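Local atomic coordinates of putative phosphoglycolate phosphatase (Lactobacillus delbrueckii, PDB entry 2HI0), a protein that probably hydrolyses the phosphate ester of 2-phosphoglycolate, as a phosphatase of the haloacid dehalogenase (HAD) superfamily with a metal site at its core. Residues Ala7-Asp12 with Val186-Ser191; Val56-Ala61 with Glu69-Phe74; Ala20-Ala25 with Pro99-His104. One frame throughout, in Å; residues are numbered along the deposited sequence.

In the fold
Interaction 1 pairs the neighbouring strands 6-9 and 185-189 in the middle of a parallel sheet and carries the sodium site of Asp10, Asp12 and Asp190 at their C-terminal ends. Interactions 2 and 3 belong to the helical cap that the chain builds between strands 6-9 and 128-133, so both are nested in the loop closed by interaction 1. Interaction 3 joins the long helices 19-32 and 87-103 of that cap and touches the site: Leu22 CD1 packs on Asp12 OD1 at 3.7 Å. Interaction 2 lies farther out, its centre 22 Å from that of interaction 1 and 19 Å from that of interaction 3, with nearest atoms about 8 Å away in both cases.

Interaction 1 (Ala7-Asp12 with Val186-Ser191); sequences AIFDMD and VYIGDS. With NA (sodium ion), chain C.
The sodium ion joins the two segments through oxygens from both: Asp10 OD2 binds it at 2.1 Å, Asp190 OD1 at 2.3 Å and the backbone Asp12 O at 2.5 Å, with a water as a further ligand. Asp10 OD2 and Asp190 OD1 come within 3.4 Å of each other because both face the cation, their carboxylate planes 32° apart. Asp10 CG stands anti to the backbone N (chi1 -170°), which sends OD2 to the metal, while OD1 forms a salt bridge with Lys165. The other oxygen of Asp190, OD2, takes a bond from the backbone N of Phe212.

Behind the site, strands 7-9 and 186-189 run parallel. Ile8 N gives to Val186 O, Ile188 N to Ile8 O at 2.8 Å, and Asp10 N to Ile188 O, the last nearly straight at 173°. On the face with Ala7 and Phe9, Ile188 sets its CD1 over the centre of the Phe9 ring, 3.7 Å from the centroid, and also touches Ala7 CB. The opposite face has Ile8 crossing Tyr187 at about a right angle, CG2 against CD1 at 3.6 Å. Tyr187 OH reaches beside Asp10 CB and is held by Val132 and Lys165, so this ring flanks the first metal ligand. Paired central strands ending in acidic residues round a cation are the hallmark of the HAD catalytic core, and Asp10 and Asp12 fit its DxDx(T/V) motif.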
loop_
_atom_site.group_PDB
_atom_site.type_symbol
_atom_site.label_atom_id
_atom_site.label_comp_id
_atom_site.label_asym_id
_atom_site.label_seq_id
_atom_site.Cartn_x
_atom_site.Cartn_y
_atom_site.Cartn_z
ATOM N N ALA A 7 -15.382 4.058 -2.114
ATOM C CA ALA A 7 -14.350 3.032 -2.414
ATOM C C ALA A 7 -13.036 3.659 -2.005
ATOM O O ALA A 7 -12.679 4.730 -2.480
ATOM C CB ALA A 7 -14.325 2.640 -3.932
ATOM N N ILE A 8 -12.373 2.988 -1.070
ATOM C CA ILE A 8 -11.141 3.448 -0.434
ATOM C C ILE A 8 -10.044 2.495 -0.899
ATOM O O ILE A 8 -10.118 1.281 -0.632
ATOM C CB ILE A 8 -11.268 3.429 1.088
ATOM C CG1 ILE A 8 -12.475 4.225 1.548
ATOM C CG2 ILE A 8 -9.998 4.010 1.725
ATOM C CD1 ILE A 8 -12.731 4.018 3.091
ATOM N N PHE A 9 -9.050 3.041 -1.609
ATOM C CA PHE A 9 -8.003 2.261 -2.256
ATOM C C PHE A 9 -6.658 2.431 -1.537
ATOM O O PHE A 9 -6.254 3.542 -1.147
ATOM C CB PHE A 9 -7.755 2.732 -3.685
ATOM C CG PHE A 9 -8.937 2.579 -4.599
ATOM C CD1 PHE A 9 -9.965 3.497 -4.587
ATOM C CD2 PHE A 9 -9.044 1.478 -5.413
ATOM C CE1 PHE A 9 -11.043 3.347 -5.427
ATOM C CE2 PHE A 9 -10.135 1.352 -6.272
ATOM C CZ PHE A 9 -11.120 2.274 -6.250
ATOM N N ASP A 10 -5.955 1.327 -1.414
ATOM C CA ASP A 10 -4.484 1.384 -1.197
ATOM C C ASP A 10 -3.821 1.899 -2.503
ATOM O O ASP A 10 -4.455 1.952 -3.567
ATOM C CB ASP A 10 -3.950 0.002 -0.861
ATOM C CG ASP A 10 -2.507 0.031 -0.384
ATOM O OD1 ASP A 10 -2.046 1.017 0.233
ATOM O OD2 ASP A 10 -1.822 -0.958 -0.674
HETATM N N MSE A 11 -2.580 2.364 -2.423
HETATM C CA MSE A 11 -1.871 2.920 -3.571
HETATM C C MSE A 11 -0.952 1.867 -4.217
HETATM O O MSE A 11 -1.207 1.462 -5.373
HETATM C CB MSE A 11 -1.084 4.172 -3.171
HETATM C CG MSE A 11 -0.219 4.698 -4.260
HETATM SE SE MSE A 11 0.330 6.499 -3.919
HETATM C CE MSE A 11 -1.167 7.562 -4.537
ATOM N N ASP A 12 0.088 1.443 -3.478
ATOM C CA ASP A 12 1.109 0.519 -4.003
ATOM C C ASP A 12 0.506 -0.803 -4.422
ATOM O O ASP A 12 -0.216 -1.409 -3.636
ATOM C CB ASP A 12 2.191 0.220 -2.960
ATOM C CG ASP A 12 3.073 1.374 -2.671
ATOM O OD1 ASP A 12 3.789 1.850 -3.548
ATOM O OD2 ASP A 12 3.092 1.797 -1.490
ATOM N N VAL A 186 -16.120 0.226 0.934
ATOM C CA VAL A 186 -15.302 -0.948 0.656
ATOM C C VAL A 186 -13.825 -0.502 0.539
ATOM O O VAL A 186 -13.530 0.591 0.077
ATOM C CB VAL A 186 -15.804 -1.710 -0.613
ATOM C CG1 VAL A 186 -15.689 -0.834 -1.862
ATOM C CG2 VAL A 186 -15.064 -3.046 -0.812
ATOM N N TYR A 187 -12.938 -1.339 1.043
ATOM C CA TYR A 187 -11.507 -1.073 0.976
ATOM C C TYR A 187 -10.938 -2.017 -0.075
ATOM O O TYR A 187 -11.288 -3.191 -0.116
ATOM C CB TYR A 187 -10.834 -1.306 2.340
ATOM C CG TYR A 187 -9.458 -0.685 2.391
ATOM C CD1 TYR A 187 -9.241 0.649 2.744
ATOM C CD2 TYR A 187 -8.378 -1.415 1.938
ATOM C CE1 TYR A 187 -7.952 1.210 2.686
ATOM C CE2 TYR A 187 -7.102 -0.865 1.893
ATOM C CZ TYR A 187 -6.901 0.441 2.266
ATOM O OH TYR A 187 -5.611 0.965 2.176
ATOM N N ILE A 188 -10.040 -1.517 -0.901
ATOM C CA ILE A 188 -9.488 -2.273 -2.048
ATOM C C ILE A 188 -7.975 -2.278 -1.896
ATOM O O ILE A 188 -7.352 -1.233 -1.793
ATOM C CB ILE A 188 -9.844 -1.647 -3.369
ATOM C CG1 ILE A 188 -11.376 -1.499 -3.539
ATOM C CG2 ILE A 188 -9.179 -2.445 -4.529
ATOM C CD1 ILE A 188 -11.830 -0.073 -3.344
ATOM N N GLY A 189 -7.371 -3.459 -1.894
ATOM C CA GLY A 189 -5.897 -3.498 -1.794
ATOM C C GLY A 189 -5.290 -4.833 -2.211
ATOM O O GLY A 189 -6.018 -5.764 -2.546
ATOM N N ASP A 190 -3.959 -4.913 -2.204
ATOM C CA ASP A 190 -3.257 -6.076 -2.721
ATOM C C ASP A 190 -2.553 -6.939 -1.656
ATOM O O ASP A 190 -1.844 -7.868 -2.014
ATOM C CB ASP A 190 -2.196 -5.603 -3.724
ATOM C CG ASP A 190 -1.104 -4.747 -3.054
ATOM O OD1 ASP A 190 -1.449 -3.967 -2.135
ATOM O OD2 ASP A 190 0.098 -4.834 -3.403
ATOM N N SER A 191 -2.749 -6.631 -0.380
ATOM C CA SER A 191 -2.004 -7.325 0.659
ATOM C C SER A 191 -2.850 -7.729 1.860
ATOM O O SER A 191 -4.028 -7.340 2.023
ATOM C CB SER A 191 -0.837 -6.455 1.114
ATOM O OG SER A 191 -1.255 -5.514 2.097
HETATM NA NA NA C . -0.222 -2.178 -1.261
HETATM O O HOH W 1 -0.781 -3.351 1.097
#

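Interaction 2 (Val56-Ala61 with Glu69-Phe74); sequences VTRALA and ESLVAF
Thr57 meets Phe74 first, its methyl CG2 lying 3.8 Å from CD2 of the ring, while Thr57 O approaches the ring edge at CE2. The Thr57 hydroxyl turns to other partners, Val53 O and Gln87.

One residue on, Arg58 runs extended from CG to NE past Phe74, the two side chains pointing opposite ways; its CG comes to 3.4 Å from Phe74 CD2. The guanidinium then grips the carbonyls of the turn. Arg58 NE binds Leu71 O at 2.8 Å, from above the carbonyl plane, and Arg58 NH2 binds Val72 O at 3.1 Å, the acceptor lying in the guanidinium plane. Phe74 N reaches Leu71 O from the opposite face, closing the type I turn Leu71-Phe74, so this oxygen has two good donors, and Arg58 NH2 adds a weak third bond. The third nitrogen, NH1, gives to Phe47 O, which ties the group to helix 41-47 as well.

At Ala61, CB sits at the edge of the Phe74 ring, 3.6 Å from CE2, and 4.1 Å from Leu71 CD2. Pro82 adds to this apolar patch. Here an arginine on helix 52-63 holds a beta turn at the end of the short helix 68-71, within the helical cap inserted into the HAD fold.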
loop_
_atom_site.group_PDB
_atom_site.type_symbol
_atom_site.label_atom_id
_atom_site.label_comp_id
_atom_site.label_asym_id
_atom_site.label_seq_id
_atom_site.Cartn_x
_atom_site.Cartn_y
_atom_site.Cartn_z
ATOM N N VAL A 56 12.268 -1.326 5.571
ATOM C CA VAL A 56 13.748 -1.288 5.727
ATOM C C VAL A 56 14.210 -2.357 6.746
ATOM O O VAL A 56 15.248 -3.011 6.552
ATOM C CB VAL A 56 14.252 0.110 6.032
ATOM C CG1 VAL A 56 15.740 0.125 6.382
ATOM C CG2 VAL A 56 13.985 1.001 4.831
ATOM N N THR A 57 13.408 -2.597 7.765
ATOM C CA THR A 57 13.749 -3.649 8.743
ATOM C C THR A 57 13.810 -5.023 8.027
ATOM O O THR A 57 14.727 -5.817 8.207
ATOM C CB THR A 57 12.701 -3.697 9.894
ATOM O OG1 THR A 57 12.591 -2.410 10.514
ATOM C CG2 THR A 57 13.057 -4.766 10.975
ATOM N N ARG A 58 12.776 -5.314 7.225
ATOM C CA ARG A 58 12.731 -6.510 6.380
ATOM C C ARG A 58 13.932 -6.594 5.433
ATOM O O ARG A 58 14.562 -7.682 5.291
ATOM C CB ARG A 58 11.416 -6.528 5.631
ATOM C CG ARG A 58 10.191 -7.005 6.446
ATOM C CD ARG A 58 8.943 -6.850 5.555
ATOM N NE ARG A 58 7.758 -7.399 6.192
ATOM C CZ ARG A 58 6.520 -7.117 5.817
ATOM N NH1 ARG A 58 6.308 -6.197 4.873
ATOM N NH2 ARG A 58 5.513 -7.691 6.434
ATOM N N ALA A 59 14.244 -5.477 4.785
ATOM C CA ALA A 59 15.346 -5.473 3.793
ATOM C C ALA A 59 16.698 -5.734 4.450
ATOM O O ALA A 59 17.496 -6.502 3.924
ATOM C CB ALA A 59 15.414 -4.122 3.002
ATOM N N LEU A 60 16.915 -5.152 5.616
ATOM C CA LEU A 60 18.139 -5.392 6.379
ATOM C C LEU A 60 18.217 -6.851 6.839
ATOM O O LEU A 60 19.281 -7.452 6.812
ATOM C CB LEU A 60 18.265 -4.426 7.568
ATOM C CG LEU A 60 18.568 -2.966 7.257
ATOM C CD1 LEU A 60 18.417 -2.064 8.513
ATOM C CD2 LEU A 60 20.019 -2.839 6.670
ATOM N N ALA A 61 17.088 -7.417 7.263
ATOM C CA ALA A 61 17.075 -8.831 7.699
ATOM C C ALA A 61 17.360 -9.744 6.514
ATOM O O ALA A 61 18.100 -10.730 6.640
ATOM C CB ALA A 61 15.700 -9.169 8.297
ATOM N N GLU A 69 9.820 -15.974 4.014
ATOM C CA GLU A 69 8.737 -16.366 4.934
ATOM C C GLU A 69 8.794 -15.594 6.224
ATOM O O GLU A 69 7.769 -15.171 6.763
ATOM C CB GLU A 69 8.813 -17.856 5.311
ATOM C CG GLU A 69 7.646 -18.358 6.207
ATOM C CD GLU A 69 7.891 -18.371 7.755
ATOM O OE1 GLU A 69 9.005 -18.098 8.291
ATOM O OE2 GLU A 69 6.896 -18.676 8.462
ATOM N N SER A 70 10.014 -15.475 6.758
ATOM C CA SER A 70 10.211 -14.890 8.073
ATOM C C SER A 70 9.867 -13.421 8.089
ATOM O O SER A 70 9.612 -12.838 9.178
ATOM C CB SER A 70 11.644 -15.077 8.602
ATOM O OG SER A 70 12.609 -14.286 7.913
ATOM N N LEU A 71 9.897 -12.782 6.922
ATOM C CA LEU A 71 9.644 -11.353 6.871
ATOM C C LEU A 71 8.161 -11.000 7.083
ATOM O O LEU A 71 7.841 -9.880 7.494
ATOM C CB LEU A 71 10.113 -10.815 5.553
ATOM C CG LEU A 71 11.557 -11.079 5.143
ATOM C CD1 LEU A 71 11.807 -10.433 3.784
ATOM C CD2 LEU A 71 12.577 -10.686 6.152
ATOM N N VAL A 72 7.257 -11.931 6.809
ATOM C CA VAL A 72 5.823 -11.613 6.819
ATOM C C VAL A 72 5.382 -11.044 8.180
ATOM O O VAL A 72 4.676 -10.006 8.238
ATOM C CB VAL A 72 4.961 -12.803 6.377
ATOM C CG1 VAL A 72 3.480 -12.463 6.460
ATOM C CG2 VAL A 72 5.334 -13.278 4.939
ATOM N N ALA A 73 5.872 -11.648 9.259
ATOM C CA ALA A 73 5.473 -11.280 10.634
ATOM C C ALA A 73 6.146 -9.983 11.151
ATOM O O ALA A 73 5.790 -9.471 12.211
ATOM C CB ALA A 73 5.759 -12.455 11.597
ATOM N N PHE A 74 7.146 -9.473 10.432
ATOM C CA PHE A 74 7.687 -8.183 10.798
ATOM C C PHE A 74 6.593 -7.144 10.871
ATOM O O PHE A 74 5.757 -7.036 9.992
ATOM C CB PHE A 74 8.777 -7.725 9.856
ATOM C CG PHE A 74 10.105 -8.450 9.982
ATOM C CD1 PHE A 74 10.195 -9.768 10.367
ATOM C CD2 PHE A 74 11.269 -7.795 9.583
ATOM C CE1 PHE A 74 11.460 -10.427 10.422
ATOM C CE2 PHE A 74 12.488 -8.374 9.626
ATOM C CZ PHE A 74 12.607 -9.740 10.015
#

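Interaction 3 (Ala20-Ala25 with Pro99-His104); sequences ADLTSA and PYYADH
Tyr101 swings its ring out from helix 99-103 and across to helix 20-25, with chi1 at 180° turning CG away from its own backbone N. Its CB lies 3.9 Å from Ala25 CB, and CD1 is equally far from the same methyl, which sits at the ring edge. Asp21 O approaches CD1 too, near the ring plane. Farther out, CE1 and CZ each come to 3.5 Å from Leu22 CD2, a CH-pi contact in which the methyl stands over one face, 26° off the ring normal and offset toward the rim. At the tip, the Tyr101 hydroxyl is beside Leu22 CD2 and CG, and its polar partner is Lys135 NZ, the lysine that also forms a salt bridge with Asp12.

Ala25 is shared by two tyrosines: its CB also meets Tyr100 CD2 at 3.7 Å, in the plane of that ring. Tyr100 is packed from its own helix end, for His104 folds back over it with ND1 above the ring centre. The same ND1 donates to Tyr100 O at 2.7 Å, an acceptor in the imidazole plane, so this bond fixes how the histidine is turned. Tyr28, from the next turn of helix 19-32, stacks with Tyr100 as well.

No direct hydrogen bond spans the two helices here. Instead a water bridges the backbones, donating to Asp21 O and, at 2.9 Å, to His104 O. The Asp21 carboxylate, whose CG lies 3.7 Å from His104 O, accepts from Thr109 OG1 and the backbone N of Ile107 and Lys108 just beyond the helix. With axes 9.6 Å apart at 143°, this is antiparallel packing of the first and last long helices of an alpha-helical HAD cap, close to where they join the core.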
loop_
_atom_site.group_PDB
_atom_site.type_symbol
_atom_site.label_atom_id
_atom_site.label_comp_id
_atom_site.label_asym_id
_atom_site.label_seq_id
_atom_site.Cartn_x
_atom_site.Cartn_y
_atom_site.Cartn_z
ATOM N N ALA A 20 9.068 -0.741 -9.294
ATOM C CA ALA A 20 10.369 -0.381 -9.888
ATOM C C ALA A 20 11.020 0.806 -9.203
ATOM O O ALA A 20 12.213 0.757 -8.872
ATOM C CB ALA A 20 10.256 -0.102 -11.395
ATOM N N ASP A 21 10.262 1.887 -8.976
ATOM C CA ASP A 21 10.810 3.110 -8.372
ATOM C C ASP A 21 11.167 2.836 -6.913
ATOM O O ASP A 21 12.161 3.352 -6.382
ATOM C CB ASP A 21 9.825 4.289 -8.485
ATOM C CG ASP A 21 9.773 4.909 -9.894
ATOM O OD1 ASP A 21 10.671 4.681 -10.738
ATOM O OD2 ASP A 21 8.816 5.669 -10.191
ATOM N N LEU A 22 10.366 2.002 -6.246
ATOM C CA LEU A 22 10.705 1.631 -4.857
ATOM C C LEU A 22 12.060 0.880 -4.761
ATOM O O LEU A 22 12.882 1.098 -3.855
ATOM C CB LEU A 22 9.582 0.775 -4.219
ATOM C CG LEU A 22 8.314 1.499 -3.806
ATOM C CD1 LEU A 22 7.250 0.431 -3.496
ATOM C CD2 LEU A 22 8.455 2.440 -2.627
ATOM N N THR A 23 12.255 -0.009 -5.738
ATOM C CA THR A 23 13.451 -0.848 -5.847
ATOM C C THR A 23 14.669 0.034 -6.071
ATOM O O THR A 23 15.658 -0.084 -5.389
ATOM C CB THR A 23 13.255 -1.892 -6.978
ATOM O OG1 THR A 23 12.174 -2.767 -6.622
ATOM C CG2 THR A 23 14.497 -2.747 -7.173
ATOM N N SER A 24 14.580 0.931 -7.048
ATOM C CA SER A 24 15.669 1.844 -7.344
ATOM C C SER A 24 16.032 2.701 -6.122
ATOM O O SER A 24 17.213 2.894 -5.803
ATOM C CB SER A 24 15.271 2.735 -8.527
ATOM O OG SER A 24 16.349 3.575 -8.874
ATOM N N ALA A 25 15.025 3.247 -5.439
ATOM C CA ALA A 25 15.246 4.109 -4.289
ATOM C C ALA A 25 15.819 3.316 -3.108
ATOM O O ALA A 25 16.708 3.792 -2.399
ATOM C CB ALA A 25 13.962 4.825 -3.901
ATOM N N PRO A 99 13.592 10.957 1.556
ATOM C CA PRO A 99 13.676 12.077 0.613
ATOM C C PRO A 99 14.030 11.652 -0.812
ATOM O O PRO A 99 13.465 12.185 -1.797
ATOM C CB PRO A 99 14.777 12.960 1.190
ATOM C CG PRO A 99 15.527 12.083 2.111
ATOM C CD PRO A 99 14.617 11.033 2.618
ATOM N N TYR A 100 14.893 10.643 -0.925
ATOM C CA TYR A 100 15.244 10.179 -2.276
ATOM C C TYR A 100 14.022 9.662 -3.007
ATOM O O TYR A 100 13.731 10.057 -4.137
ATOM C CB TYR A 100 16.319 9.129 -2.233
ATOM C CG TYR A 100 16.777 8.778 -3.626
ATOM C CD1 TYR A 100 17.807 9.510 -4.226
ATOM C CD2 TYR A 100 16.159 7.749 -4.365
ATOM C CE1 TYR A 100 18.239 9.189 -5.525
ATOM C CE2 TYR A 100 16.574 7.431 -5.642
ATOM C CZ TYR A 100 17.609 8.156 -6.223
ATOM O OH TYR A 100 18.021 7.821 -7.515
ATOM N N TYR A 101 13.297 8.763 -2.345
ATOM C CA TYR A 101 12.071 8.233 -2.922
ATOM C C TYR A 101 11.052 9.348 -3.284
ATOM O O TYR A 101 10.508 9.359 -4.409
ATOM C CB TYR A 101 11.455 7.168 -2.010
ATOM C CG TYR A 101 10.184 6.649 -2.640
ATOM C CD1 TYR A 101 10.217 5.922 -3.811
ATOM C CD2 TYR A 101 8.972 6.891 -2.073
ATOM C CE1 TYR A 101 9.060 5.456 -4.396
ATOM C CE2 TYR A 101 7.815 6.438 -2.644
ATOM C CZ TYR A 101 7.849 5.723 -3.812
ATOM O OH TYR A 101 6.665 5.298 -4.387
ATOM N N ALA A 102 10.773 10.243 -2.344
ATOM C CA ALA A 102 9.901 11.370 -2.598
ATOM C C ALA A 102 10.255 12.144 -3.888
ATOM O O ALA A 102 9.374 12.552 -4.643
ATOM C CB ALA A 102 9.869 12.345 -1.364
ATOM N N ASP A 103 11.545 12.342 -4.122
ATOM C CA ASP A 103 12.020 13.063 -5.305
ATOM C C ASP A 103 12.159 12.182 -6.556
ATOM O O ASP A 103 12.472 12.689 -7.644
ATOM C CB ASP A 103 13.401 13.663 -5.008
ATOM C CG ASP A 103 13.358 14.719 -3.913
ATOM O OD1 ASP A 103 12.270 15.319 -3.700
ATOM O OD2 ASP A 103 14.401 14.929 -3.254
ATOM N N HIS A 104 11.984 10.874 -6.398
ATOM C CA HIS A 104 12.129 9.951 -7.519
ATOM C C HIS A 104 10.971 8.954 -7.621
ATOM O O HIS A 104 11.188 7.797 -7.989
ATOM C CB HIS A 104 13.455 9.199 -7.400
ATOM C CG HIS A 104 14.652 10.100 -7.450
ATOM N ND1 HIS A 104 15.151 10.795 -6.359
ATOM C CD2 HIS A 104 15.487 10.373 -8.481
ATOM C CE1 HIS A 104 16.230 11.463 -6.727
ATOM N NE2 HIS A 104 16.434 11.250 -8.014
HETATM O O HOH W 2 13.238 5.827 -7.244
#